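Local coordinates for germination protein YpeB (Bacillus megaterium QM B1551, PDB 5BOI) that takes part in the germination of bacterial spores and, through the PepSY domains of this C-terminal part, probably acts as an inhibitory protein, at residues S21-K26 against L70-D75; S126-Y131 against R161-P166; R187-T192 against R214-A219; E203-G206 against D211-R214. One frame throughout, in Å; residues are numbered along the deposited sequence.

Contact 1: S21-K26 against L70-D75; sequences SFLNLK and LWVLED
Val-72 meets Phe-22 and Leu-23 with its two methyls, one for each partner. Val-72 CG2 lies 3.9 Å from Phe-22 CE2 and approaches the ring obliquely. Val-72 CG1 takes the other neighbour, with Leu-23 CD2 at 3.8 Å. In Val-72, CG1 stands opposite the backbone N (chi1 170°), which leaves CG2 on the side of the Phe-22 ring. The side chains slide past one another in opposite directions. Leu-23 CD2 also lies 4.2 Å from Glu-74 OE2, a loose contact at the polar border of the patch. Glu-74 OE1 has a salt bridge with Arg-76, two residues on.

The next shell fixes the Phe-22 ring. It makes edge-to-face contacts with Phe-95, His-99 and Phe-149, and Met-60 touches both Phe-22 and Val-72. Leu-23 rests on Ile-49 of strand 44-50. On the backbone, a Schellman motif ends helix 12-22, with Asn-24 at positive phi (58°). The chain then leaves the helix while Phe-22 and Leu-23 still face the strand. A classic beta bulge sets Leu-70 and Trp-71 opposite the single residue Asp-61 of strand 57-63. The whole is the packing of a helix end on an antiparallel sheet, here within the N-terminal PepSY region of the chain.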
loop_
_atom_site.group_PDB
_atom_site.type_symbol
_atom_site.label_atom_id
_atom_site.label_comp_id
_atom_site.label_asym_id
_atom_site.label_seq_id
_atom_site.Cartn_x
_atom_site.Cartn_y
_atom_site.Cartn_z
ATOM N N SER A 21 -18.852 -6.897 0.955
ATOM C CA SER A 21 -17.857 -7.939 0.723
ATOM C C SER A 21 -16.458 -7.560 1.219
ATOM O O SER A 21 -15.811 -8.328 1.934
ATOM C CB SER A 21 -17.806 -8.269 -0.767
ATOM O OG SER A 21 -17.217 -9.536 -0.982
ATOM N N PHE A 22 -16.002 -6.371 0.833
ATOM C CA PHE A 22 -14.674 -5.873 1.191
ATOM C C PHE A 22 -14.478 -5.722 2.700
ATOM O O PHE A 22 -13.396 -5.989 3.227
ATOM C CB PHE A 22 -14.440 -4.528 0.503
ATOM C CG PHE A 22 -13.003 -4.096 0.456
ATOM C CD1 PHE A 22 -12.120 -4.662 -0.456
ATOM C CD2 PHE A 22 -12.541 -3.102 1.303
ATOM C CE1 PHE A 22 -10.796 -4.247 -0.508
ATOM C CE2 PHE A 22 -11.218 -2.680 1.252
ATOM C CZ PHE A 22 -10.346 -3.257 0.343
ATOM N N LEU A 23 -15.532 -5.283 3.385
ATOM C CA LEU A 23 -15.458 -4.934 4.801
ATOM C C LEU A 23 -16.037 -6.028 5.680
ATOM O O LEU A 23 -16.103 -5.887 6.904
ATOM C CB LEU A 23 -16.202 -3.626 5.067
ATOM C CG LEU A 23 -15.663 -2.373 4.384
ATOM C CD1 LEU A 23 -16.642 -1.230 4.580
ATOM C CD2 LEU A 23 -14.297 -2.025 4.940
ATOM N N ASN A 24 -16.471 -7.108 5.042
ATOM C CA ASN A 24 -17.024 -8.251 5.750
ATOM C C ASN A 24 -18.217 -7.842 6.611
ATOM O O ASN A 24 -18.300 -8.206 7.781
ATOM C CB ASN A 24 -15.938 -8.910 6.608
ATOM C CG ASN A 24 -16.089 -10.411 6.690
ATOM O OD1 ASN A 24 -16.937 -11.002 6.020
ATOM N ND2 ASN A 24 -15.255 -11.042 7.508
ATOM N N LEU A 25 -19.129 -7.068 6.028
ATOM C CA LEU A 25 -20.334 -6.640 6.729
ATOM C C LEU A 25 -21.370 -7.764 6.729
ATOM O O LEU A 25 -21.541 -8.457 5.726
ATOM C CB LEU A 25 -20.918 -5.384 6.082
ATOM C CG LEU A 25 -19.972 -4.204 5.844
ATOM C CD1 LEU A 25 -20.703 -3.089 5.112
ATOM C CD2 LEU A 25 -19.363 -3.691 7.144
ATOM N N LYS A 26 -22.063 -7.941 7.849
ATOM C CA LYS A 26 -23.014 -9.041 7.986
ATOM C C LYS A 26 -24.442 -8.672 7.580
ATOM O O LYS A 26 -25.240 -9.552 7.244
ATOM C CB LYS A 26 -22.997 -9.576 9.420
ATOM C CG LYS A 26 -21.600 -9.684 10.022
ATOM C CD LYS A 26 -21.494 -8.985 11.367
ATOM C CE LYS A 26 -20.303 -9.521 12.144
ATOM N NZ LYS A 26 -20.420 -9.262 13.604
ATOM N N LEU A 70 -11.468 1.960 -3.457
ATOM C CA LEU A 70 -10.452 2.990 -3.576
ATOM C C LEU A 70 -9.823 3.367 -2.234
ATOM O O LEU A 70 -8.602 3.447 -2.113
ATOM C CB LEU A 70 -11.068 4.223 -4.224
ATOM C CG LEU A 70 -10.109 5.316 -4.669
ATOM C CD1 LEU A 70 -9.195 4.806 -5.785
ATOM C CD2 LEU A 70 -10.914 6.521 -5.110
ATOM N N TRP A 71 -10.666 3.610 -1.231
ATOM C CA TRP A 71 -10.218 4.140 0.058
ATOM C C TRP A 71 -11.197 3.735 1.160
ATOM O O TRP A 71 -12.402 3.667 0.924
ATOM C CB TRP A 71 -10.077 5.667 -0.022
ATOM C CG TRP A 71 -9.507 6.325 1.211
ATOM C CD1 TRP A 71 -8.185 6.511 1.513
ATOM C CD2 TRP A 71 -10.247 6.905 2.294
ATOM N NE1 TRP A 71 -8.058 7.158 2.723
ATOM C CE2 TRP A 71 -9.311 7.412 3.222
ATOM C CE3 TRP A 71 -11.613 7.037 2.573
ATOM C CZ2 TRP A 71 -9.696 8.040 4.407
ATOM C CZ3 TRP A 71 -11.992 7.666 3.754
ATOM C CH2 TRP A 71 -11.035 8.159 4.650
ATOM N N VAL A 72 -10.667 3.428 2.342
ATOM C CA VAL A 72 -11.473 3.030 3.504
ATOM C C VAL A 72 -10.909 3.613 4.785
ATOM O O VAL A 72 -9.692 3.685 4.980
ATOM C CB VAL A 72 -11.551 1.480 3.680
ATOM C CG1 VAL A 72 -12.199 1.108 5.030
ATOM C CG2 VAL A 72 -12.304 0.831 2.539
ATOM N N LEU A 73 -11.791 4.043 5.675
ATOM C CA LEU A 73 -11.350 4.346 7.024
ATOM C C LEU A 73 -12.446 4.019 8.022
ATOM O O LEU A 73 -13.558 4.532 7.911
ATOM C CB LEU A 73 -10.945 5.811 7.155
ATOM C CG LEU A 73 -10.415 6.110 8.558
ATOM C CD1 LEU A 73 -9.280 5.149 8.890
ATOM C CD2 LEU A 73 -9.961 7.556 8.681
ATOM N N GLU A 74 -12.126 3.128 8.960
ATOM C CA GLU A 74 -12.993 2.847 10.095
ATOM C C GLU A 74 -12.495 3.712 11.229
ATOM O O GLU A 74 -11.402 3.477 11.743
ATOM C CB GLU A 74 -12.955 1.368 10.498
ATOM C CG GLU A 74 -13.296 0.387 9.381
ATOM C CD GLU A 74 -13.456 -1.043 9.887
ATOM O OE1 GLU A 74 -13.564 -1.236 11.122
ATOM O OE2 GLU A 74 -13.469 -1.974 9.047
ATOM N N ASP A 75 -13.283 4.713 11.609
ATOM C CA ASP A 75 -12.847 5.694 12.602
ATOM C C ASP A 75 -13.015 5.156 14.019
ATOM O O ASP A 75 -13.992 5.463 14.708
ATOM C CB ASP A 75 -13.612 7.003 12.432
ATOM C CG ASP A 75 -13.045 8.120 13.282
ATOM O OD1 ASP A 75 -11.831 8.093 13.574
ATOM O OD2 ASP A 75 -13.818 9.020 13.657
#

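Contact 2: S126-Y131 against R161-P166; sequences SGVRIY and RDIPKP. With SO4 (sulfate ion), chain B.
A mostly apolar packing joins strand 129-130 and the residues before it to the loop between helices 152-156 and 170-175, through Val-128, Ile-130 and Ile-163, with Ile-130 set on the face of Arg-161. Ile-163 reaches in tip to tip with two side chains. Ile-163 CD1 lies 4.1 Å from Val-128 CG1 and equally far from Ile-130 CD1. Ile-130 divides its branches between two partners. With CG1 turned opposite the carbonyl carbon (chi1 -48°), CD1 goes to Ile-163 and CG2 goes to Arg-161. Ile-130 CG2 sits over the centre of one guanidinium face, 3.7 Å from Arg-161 CZ.

Strand 129-130 runs between strand 115-123, antiparallel to it, and strand 182-192, parallel to it. The contact therefore lies where the two PepSY family regions of the chain meet. Ile-190 of strand 182-192 touches both Ile-130 and Ile-163. The guanidinium of Arg-161 is held by salt bridges to Asp-133 and Glu-198, which fix it flat against Ile-130. Replacing Arg-161 by an alanine is likely to leave Asp-133 and Glu-198 without their charged mate and uncover the CG2 side of Ile-130.

At the start of segment 126-131, a sulfate ion, probably from the crystallisation liquor, binds Ser-126. Ser-126 OG donates to O2 of the sulfate at 2.6 Å. Thr-124 bonds the same ion, and the backbone N of Ser-126 adds a weak bond to sulfate O3.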
loop_
_atom_site.group_PDB
_atom_site.type_symbol
_atom_site.label_atom_id
_atom_site.label_comp_id
_atom_site.label_asym_id
_atom_site.label_seq_id
_atom_site.Cartn_x
_atom_site.Cartn_y
_atom_site.Cartn_z
ATOM N N SER A 126 8.723 -9.402 -13.977
ATOM C CA SER A 126 10.087 -9.852 -13.685
ATOM C C SER A 126 10.567 -9.467 -12.277
ATOM O O SER A 126 11.706 -9.762 -11.911
ATOM C CB SER A 126 11.064 -9.308 -14.743
ATOM O OG SER A 126 11.251 -7.899 -14.620
ATOM N N GLY A 127 9.707 -8.851 -11.468
ATOM C CA GLY A 127 10.043 -8.666 -10.072
ATOM C C GLY A 127 10.526 -7.265 -9.732
ATOM O O GLY A 127 10.905 -7.011 -8.579
ATOM N N VAL A 128 10.473 -6.351 -10.695
ATOM C CA VAL A 128 10.856 -4.957 -10.398
ATOM C C VAL A 128 9.805 -4.312 -9.466
ATOM O O VAL A 128 8.598 -4.387 -9.730
ATOM C CB VAL A 128 11.005 -4.117 -11.682
ATOM C CG1 VAL A 128 11.458 -2.688 -11.324
ATOM C CG2 VAL A 128 12.011 -4.762 -12.655
ATOM N N ARG A 129 10.251 -3.682 -8.378
ATOM C CA ARG A 129 9.329 -3.064 -7.410
ATOM C C ARG A 129 9.008 -1.625 -7.808
ATOM O O ARG A 129 9.911 -0.797 -7.926
ATOM C CB ARG A 129 9.927 -3.100 -6.007
ATOM C CG ARG A 129 9.869 -4.519 -5.451
ATOM C CD ARG A 129 10.707 -4.783 -4.226
ATOM N NE ARG A 129 10.796 -6.230 -4.031
ATOM C CZ ARG A 129 11.272 -6.822 -2.943
ATOM N NH1 ARG A 129 11.716 -6.095 -1.923
ATOM N NH2 ARG A 129 11.299 -8.148 -2.877
ATOM N N ILE A 130 7.731 -1.340 -8.023
ATOM C CA ILE A 130 7.318 -0.023 -8.493
ATOM C C ILE A 130 6.780 0.750 -7.291
ATOM O O ILE A 130 5.588 0.687 -6.970
ATOM C CB ILE A 130 6.226 -0.102 -9.579
ATOM C CG1 ILE A 130 6.583 -1.107 -10.679
ATOM C CG2 ILE A 130 5.918 1.267 -10.134
ATOM C CD1 ILE A 130 7.829 -0.768 -11.450
ATOM N N TYR A 131 7.669 1.451 -6.608
ATOM C CA TYR A 131 7.279 2.126 -5.373
ATOM C C TYR A 131 6.163 3.189 -5.502
ATOM O O TYR A 131 5.366 3.321 -4.576
ATOM C CB TYR A 131 8.529 2.713 -4.699
ATOM C CG TYR A 131 9.271 1.646 -3.920
ATOM C CD1 TYR A 131 10.159 0.788 -4.555
ATOM C CD2 TYR A 131 9.080 1.499 -2.558
ATOM C CE1 TYR A 131 10.819 -0.199 -3.850
ATOM C CE2 TYR A 131 9.734 0.535 -1.846
ATOM C CZ TYR A 131 10.579 -0.315 -2.477
ATOM O OH TYR A 131 11.208 -1.278 -1.729
ATOM N N ARG A 161 4.560 0.439 -18.131
ATOM C CA ARG A 161 5.829 1.102 -18.353
ATOM C C ARG A 161 6.723 0.155 -19.143
ATOM O O ARG A 161 6.610 -1.066 -19.004
ATOM C CB ARG A 161 6.495 1.463 -17.021
ATOM C CG ARG A 161 5.648 2.300 -16.055
ATOM C CD ARG A 161 6.141 2.123 -14.615
ATOM N NE ARG A 161 5.682 3.183 -13.710
ATOM C CZ ARG A 161 4.542 3.146 -13.026
ATOM N NH1 ARG A 161 4.213 4.154 -12.221
ATOM N NH2 ARG A 161 3.728 2.100 -13.141
ATOM N N ASP A 162 7.612 0.688 -19.973
ATOM C CA ASP A 162 8.652 -0.171 -20.532
ATOM C C ASP A 162 9.944 0.226 -19.838
ATOM O O ASP A 162 10.521 1.267 -20.123
ATOM C CB ASP A 162 8.774 -0.061 -22.057
ATOM C CG ASP A 162 10.035 -0.736 -22.590
ATOM O OD1 ASP A 162 10.135 -1.982 -22.493
ATOM O OD2 ASP A 162 10.906 -0.043 -23.154
ATOM N N ILE A 163 10.382 -0.622 -18.918
ATOM C CA ILE A 163 11.500 -0.331 -18.034
ATOM C C ILE A 163 12.841 -0.536 -18.732
ATOM O O ILE A 163 13.063 -1.579 -19.355
ATOM C CB ILE A 163 11.395 -1.203 -16.766
ATOM C CG1 ILE A 163 10.075 -0.877 -16.058
ATOM C CG2 ILE A 163 12.600 -1.023 -15.853
ATOM C CD1 ILE A 163 9.708 -1.829 -14.978
ATOM N N PRO A 164 13.734 0.474 -18.646
ATOM C CA PRO A 164 15.017 0.444 -19.356
ATOM C C PRO A 164 15.989 -0.552 -18.738
ATOM O O PRO A 164 15.803 -0.986 -17.598
ATOM C CB PRO A 164 15.539 1.876 -19.197
ATOM C CG PRO A 164 14.955 2.326 -17.905
ATOM C CD PRO A 164 13.582 1.706 -17.848
ATOM N N LYS A 165 17.020 -0.900 -19.495
ATOM C CA LYS A 165 18.082 -1.760 -19.002
ATOM C C LYS A 165 19.052 -0.938 -18.152
ATOM O O LYS A 165 19.344 0.212 -18.485
ATOM C CB LYS A 165 18.814 -2.425 -20.173
ATOM C CG LYS A 165 19.647 -3.641 -19.805
ATOM C CD LYS A 165 20.211 -4.308 -21.053
ATOM C CE LYS A 165 19.123 -4.501 -22.102
ATOM N NZ LYS A 165 18.721 -5.932 -22.260
ATOM N N PRO A 166 19.549 -1.517 -17.050
ATOM C CA PRO A 166 20.562 -0.785 -16.285
ATOM C C PRO A 166 21.797 -0.568 -17.110
ATOM O O PRO A 166 22.105 -1.404 -17.970
ATOM C CB PRO A 166 20.875 -1.713 -15.111
ATOM C CG PRO A 166 19.677 -2.587 -14.981
ATOM C CD PRO A 166 19.103 -2.739 -16.355
HETATM S S SO4 B . 8.983 -6.340 -16.866
HETATM O O1 SO4 B . 7.895 -5.393 -17.082
HETATM O O2 SO4 B . 9.607 -6.093 -15.573
HETATM O O3 SO4 B . 8.440 -7.697 -16.909
HETATM O O4 SO4 B . 9.983 -6.186 -17.917
#

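Contact 3: R187-T192 against R214-A219; sequences RLAIIT and RIFINA. With SO4 (sulfate ion), chain C.
The Phe-216 ring takes Ile-191 over one face and Ala-189 at its edge. Ile-191 CG2 stands above the face, 4.0 Å from the centroid of the Phe-216 ring and 29° off the ring normal, which makes a CH-pi contact. Ala-189 CB lies near the ring plane, 4.0 Å from Phe-216 CE2. The same CE2 is also the ring atom nearest to Ile-191 CG2, at 3.5 Å, so this corner is gripped from above and from the side. Tyr-131 adds an edge-to-face contact with the ring.

The contact belongs to the antiparallel sheet of the C-terminal PepSY region. Strands 182-192 and 211-218 both pair with strand 198-208. They are not bonded to each other here, and side chains alone bridge them. The Phe-216 ring also touches Glu-203 of the strand between them, and Lys-226 of strand 224-230 lies against it. All three touching residues are buried. Ile-191 holds CG1 between the backbone N and the carbonyl carbon (chi1 64°). This sends CG2 over the ring and CD1 toward Phe-216 CB and CG, where the ring joins its chain.

At the other end of segment 187-192, the Arg-187 guanidinium meets a sulfate ion, probably from the crystallisation liquor, at its edge and in its plane. NH2 of Arg-187 donates to sulfate O2 at 3.0 Å (161°), and NE adds a weak bond to the same oxygen. In the apolar core, Ile-191 CD1 rests 3.9 Å from Phe-216 CG.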
loop_
_atom_site.group_PDB
_atom_site.type_symbol
_atom_site.label_atom_id
_atom_site.label_comp_id
_atom_site.label_asym_id
_atom_site.label_seq_id
_atom_site.Cartn_x
_atom_site.Cartn_y
_atom_site.Cartn_z
ATOM N N ARG A 187 17.266 -6.031 -5.146
ATOM C CA ARG A 187 16.284 -6.133 -6.231
ATOM C C ARG A 187 16.346 -4.889 -7.116
ATOM O O ARG A 187 16.913 -3.883 -6.706
ATOM C CB ARG A 187 14.870 -6.268 -5.672
ATOM C CG ARG A 187 14.609 -7.532 -4.850
ATOM C CD ARG A 187 14.663 -8.807 -5.707
ATOM N NE ARG A 187 14.171 -9.957 -4.942
ATOM C CZ ARG A 187 14.884 -10.632 -4.049
ATOM N NH1 ARG A 187 16.145 -10.307 -3.807
ATOM N NH2 ARG A 187 14.330 -11.657 -3.401
ATOM N N LEU A 188 15.753 -4.935 -8.308
ATOM C CA LEU A 188 15.556 -3.696 -9.089
ATOM C C LEU A 188 14.274 -2.986 -8.668
ATOM O O LEU A 188 13.303 -3.622 -8.244
ATOM C CB LEU A 188 15.488 -3.988 -10.583
ATOM C CG LEU A 188 16.806 -4.191 -11.316
ATOM C CD1 LEU A 188 16.512 -4.772 -12.686
ATOM C CD2 LEU A 188 17.540 -2.847 -11.486
ATOM N N ALA A 189 14.260 -1.661 -8.764
ATOM C CA ALA A 189 13.105 -0.901 -8.287
ATOM C C ALA A 189 12.991 0.417 -9.043
ATOM O O ALA A 189 13.996 0.951 -9.531
ATOM C CB ALA A 189 13.205 -0.658 -6.787
ATOM N N ILE A 190 11.761 0.901 -9.181
ATOM C CA ILE A 190 11.488 2.227 -9.714
ATOM C C ILE A 190 11.016 3.115 -8.567
ATOM O O ILE A 190 10.096 2.753 -7.841
ATOM C CB ILE A 190 10.416 2.205 -10.805
ATOM C CG1 ILE A 190 10.961 1.531 -12.066
ATOM C CG2 ILE A 190 9.930 3.623 -11.107
ATOM C CD1 ILE A 190 9.938 1.391 -13.153
ATOM N N ILE A 191 11.668 4.262 -8.392
ATOM C CA ILE A 191 11.204 5.247 -7.430
ATOM C C ILE A 191 11.241 6.590 -8.132
ATOM O O ILE A 191 11.754 6.706 -9.266
ATOM C CB ILE A 191 12.087 5.321 -6.154
ATOM C CG1 ILE A 191 13.505 5.792 -6.510
ATOM C CG2 ILE A 191 12.090 4.000 -5.388
ATOM C CD1 ILE A 191 14.383 6.111 -5.304
ATOM N N THR A 192 10.725 7.618 -7.465
ATOM C CA THR A 192 11.029 8.971 -7.917
ATOM C C THR A 192 12.366 9.408 -7.339
ATOM O O THR A 192 12.780 8.931 -6.284
ATOM C CB THR A 192 9.954 9.965 -7.511
ATOM O OG1 THR A 192 9.828 9.951 -6.085
ATOM C CG2 THR A 192 8.611 9.578 -8.157
ATOM N N ARG A 214 17.037 0.656 3.922
ATOM C CA ARG A 214 16.880 0.430 2.492
ATOM C C ARG A 214 17.645 1.531 1.770
ATOM O O ARG A 214 17.471 2.732 2.062
ATOM C CB ARG A 214 15.410 0.441 2.074
ATOM C CG ARG A 214 15.166 -0.017 0.623
ATOM C CD ARG A 214 13.658 0.040 0.324
ATOM N NE ARG A 214 12.957 -1.098 0.908
ATOM C CZ ARG A 214 11.907 -1.022 1.722
ATOM N NH1 ARG A 214 11.396 0.157 2.089
ATOM N NH2 ARG A 214 11.359 -2.147 2.157
ATOM N N ILE A 215 18.494 1.115 0.846
ATOM C CA ILE A 215 19.305 2.053 0.064
ATOM C C ILE A 215 19.064 1.862 -1.422
ATOM O O ILE A 215 19.156 0.732 -1.939
ATOM C CB ILE A 215 20.796 1.887 0.374
ATOM C CG1 ILE A 215 21.071 2.255 1.833
ATOM C CG2 ILE A 215 21.661 2.827 -0.550
ATOM C CD1 ILE A 215 22.242 1.501 2.445
ATOM N N PHE A 216 18.765 2.961 -2.117
ATOM C CA PHE A 216 18.559 2.908 -3.562
ATOM C C PHE A 216 19.755 3.500 -4.310
ATOM O O PHE A 216 20.130 4.659 -4.045
ATOM C CB PHE A 216 17.294 3.669 -3.952
ATOM C CG PHE A 216 16.017 3.067 -3.403
ATOM C CD1 PHE A 216 15.569 3.389 -2.130
ATOM C CD2 PHE A 216 15.263 2.191 -4.180
ATOM C CE1 PHE A 216 14.377 2.844 -1.631
ATOM C CE2 PHE A 216 14.076 1.648 -3.691
ATOM C CZ PHE A 216 13.641 1.977 -2.420
ATOM N N ILE A 217 20.324 2.723 -5.233
ATOM C CA ILE A 217 21.466 3.170 -6.053
ATOM C C ILE A 217 21.014 3.298 -7.516
ATOM O O ILE A 217 20.489 2.343 -8.094
ATOM C CB ILE A 217 22.652 2.185 -5.961
ATOM C CG1 ILE A 217 23.200 2.089 -4.535
ATOM C CG2 ILE A 217 23.793 2.545 -6.946
ATOM C CD1 ILE A 217 23.640 3.398 -3.937
ATOM N N ASN A 218 21.186 4.484 -8.100
ATOM C CA ASN A 218 20.774 4.731 -9.483
ATOM C C ASN A 218 21.401 3.692 -10.436
ATOM O O ASN A 218 22.611 3.468 -10.393
ATOM C CB ASN A 218 21.174 6.162 -9.910
ATOM C CG ASN A 218 20.602 6.543 -11.277
ATOM O OD1 ASN A 218 20.975 5.975 -12.306
ATOM N ND2 ASN A 218 19.687 7.504 -11.284
ATOM N N ALA A 219 20.585 3.039 -11.268
ATOM C CA ALA A 219 21.066 1.916 -12.110
ATOM C C ALA A 219 21.826 2.381 -13.353
ATOM O O ALA A 219 22.323 1.541 -14.112
ATOM C CB ALA A 219 19.902 1.030 -12.531
HETATM S S SO4 C . 10.807 -12.431 -5.422
HETATM O O1 SO4 C . 9.715 -11.588 -5.909
HETATM O O2 SO4 C . 11.419 -11.818 -4.248
HETATM O O3 SO4 C . 11.821 -12.602 -6.465
HETATM O O4 SO4 C . 10.260 -13.737 -5.042
#

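Contact 4: E203-G206 against D211-R214; sequences EFLG and DTYR
Arg-214 runs beside Glu-203 and Phe-204 from its first carbon outward. Arg-214 CB lies 4.1 Å from the carbonyl O of Phe-204. CG of Arg-214 packs on CG of Glu-203 at 3.6 Å, and CD follows the Glu-203 carboxylate carbon. The chain then bends (chi3 -78°) and brings Arg-214 NE to Glu-203 OE2 at 3.4 Å. This is a salt bridge with a weak hydrogen bond. The oxygen approaches the guanidinium edge near its plane, while the planes of the two groups stand 80° apart. A water receives a bond from Arg-214 NH2 and donates one to Glu-203 OE2. NH2 also bonds the carbonyl of Ala-107, and NH1 forms a salt bridge with Glu-228.

The backbones make an antiparallel hairpin of strands 198-208 and 211-218. Gly-206 and Tyr-213 are the hydrogen-bonded pair, with Gly-206 N to Tyr-213 O at 3.0 Å and Tyr-213 N to Gly-206 O at 2.8 Å. Leu-205 and Arg-214 form the adjoining non-hydrogen-bonded pair. On the side-chain face of that pair, Leu-205 CD1 touches Thr-212 CG2 at 3.8 Å.

A leucine in place of Glu-203 would probably leave Arg-214 NE without its acidic mate and the bridging water without its acceptor. Both Glu-203 and Arg-214 are buried, and the buried charge of Arg-214 is probably balanced by Glu-203 and Glu-228.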
loop_
_atom_site.group_PDB
_atom_site.type_symbol
_atom_site.label_atom_id
_atom_site.label_comp_id
_atom_site.label_asym_id
_atom_site.label_seq_id
_atom_site.Cartn_x
_atom_site.Cartn_y
_atom_site.Cartn_z
ATOM N N GLU A 203 17.882 -1.665 -5.501
ATOM C CA GLU A 203 17.470 -1.474 -4.119
ATOM C C GLU A 203 18.196 -2.489 -3.248
ATOM O O GLU A 203 18.179 -3.679 -3.541
ATOM C CB GLU A 203 15.955 -1.647 -3.983
ATOM C CG GLU A 203 15.468 -1.649 -2.546
ATOM C CD GLU A 203 14.243 -2.516 -2.370
ATOM O OE1 GLU A 203 13.328 -2.418 -3.218
ATOM O OE2 GLU A 203 14.196 -3.293 -1.392
ATOM N N PHE A 204 18.836 -2.024 -2.182
ATOM C CA PHE A 204 19.524 -2.899 -1.250
ATOM C C PHE A 204 18.877 -2.811 0.127
ATOM O O PHE A 204 18.643 -1.710 0.644
ATOM C CB PHE A 204 21.012 -2.520 -1.150
ATOM C CG PHE A 204 21.791 -2.712 -2.442
ATOM C CD1 PHE A 204 22.352 -3.947 -2.743
ATOM C CD2 PHE A 204 21.950 -1.661 -3.344
ATOM C CE1 PHE A 204 23.073 -4.148 -3.930
ATOM C CE2 PHE A 204 22.664 -1.827 -4.510
ATOM C CZ PHE A 204 23.232 -3.084 -4.819
ATOM N N LEU A 205 18.611 -3.966 0.721
ATOM C CA LEU A 205 18.137 -4.043 2.095
ATOM C C LEU A 205 19.285 -4.593 2.930
ATOM O O LEU A 205 19.832 -5.657 2.620
ATOM C CB LEU A 205 16.903 -4.939 2.171
ATOM C CG LEU A 205 16.046 -5.102 3.424
ATOM C CD1 LEU A 205 15.709 -3.770 4.027
ATOM C CD2 LEU A 205 14.772 -5.831 3.021
ATOM N N GLY A 206 19.675 -3.870 3.974
ATOM C CA GLY A 206 20.811 -4.295 4.770
ATOM C C GLY A 206 20.824 -3.664 6.148
ATOM O O GLY A 206 19.894 -2.950 6.530
ATOM N N ASP A 211 20.921 -1.283 12.873
ATOM C CA ASP A 211 19.734 -0.643 12.313
ATOM C C ASP A 211 19.537 -1.150 10.888
ATOM O O ASP A 211 20.509 -1.331 10.163
ATOM C CB ASP A 211 19.872 0.878 12.298
ATOM C CG ASP A 211 19.434 1.530 13.596
ATOM O OD1 ASP A 211 18.684 0.903 14.383
ATOM O OD2 ASP A 211 19.855 2.685 13.823
ATOM N N THR A 212 18.287 -1.359 10.490
ATOM C CA THR A 212 17.991 -1.787 9.129
ATOM C C THR A 212 17.701 -0.616 8.189
ATOM O O THR A 212 16.911 0.277 8.505
ATOM C CB THR A 212 16.806 -2.758 9.124
ATOM O OG1 THR A 212 17.132 -3.881 9.949
ATOM C CG2 THR A 212 16.505 -3.231 7.713
ATOM N N TYR A 213 18.343 -0.643 7.023
ATOM C CA TYR A 213 18.220 0.411 6.018
ATOM C C TYR A 213 17.833 -0.121 4.651
ATOM O O TYR A 213 18.252 -1.209 4.276
ATOM C CB TYR A 213 19.535 1.161 5.863
ATOM C CG TYR A 213 19.814 2.069 7.034
ATOM C CD1 TYR A 213 20.437 1.578 8.170
ATOM C CD2 TYR A 213 19.414 3.397 7.019
ATOM C CE1 TYR A 213 20.693 2.388 9.247
ATOM C CE2 TYR A 213 19.651 4.218 8.108
ATOM C CZ TYR A 213 20.291 3.705 9.219
ATOM O OH TYR A 213 20.540 4.515 10.306
ATOM N N ARG A 214 17.037 0.656 3.922
ATOM C CA ARG A 214 16.880 0.430 2.492
ATOM C C ARG A 214 17.645 1.531 1.770
ATOM O O ARG A 214 17.471 2.732 2.062
ATOM C CB ARG A 214 15.410 0.441 2.074
ATOM C CG ARG A 214 15.166 -0.017 0.623
ATOM C CD ARG A 214 13.658 0.040 0.324
ATOM N NE ARG A 214 12.957 -1.098 0.908
ATOM C CZ ARG A 214 11.907 -1.022 1.722
ATOM N NH1 ARG A 214 11.396 0.157 2.089
ATOM N NH2 ARG A 214 11.359 -2.147 2.157
HETATM O O HOH W 1 12.648 -4.312 0.262
#

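In the fold
Contact 1 comes first from the N terminus. It sets strand 69-74 against the end of helix 12-22 and closes a loop that holds strands 30-35, 44-50 and 57-63. Contact 2 follows in series, on the opposite side of the chain's centre, about 32 Å away between centres. It ties strand 129-130 to the linker before helix 170-175 and closes a loop that holds strands 134-140 and 146-150 and helix 152-156. Contact 4 opens within the span of contact 3, and the two end on the same strand, 211-218, sharing Arg-214. Strands 129-130 and 182-192 run side by side, so contact 2 adjoins contact 3 and joins the two family regions.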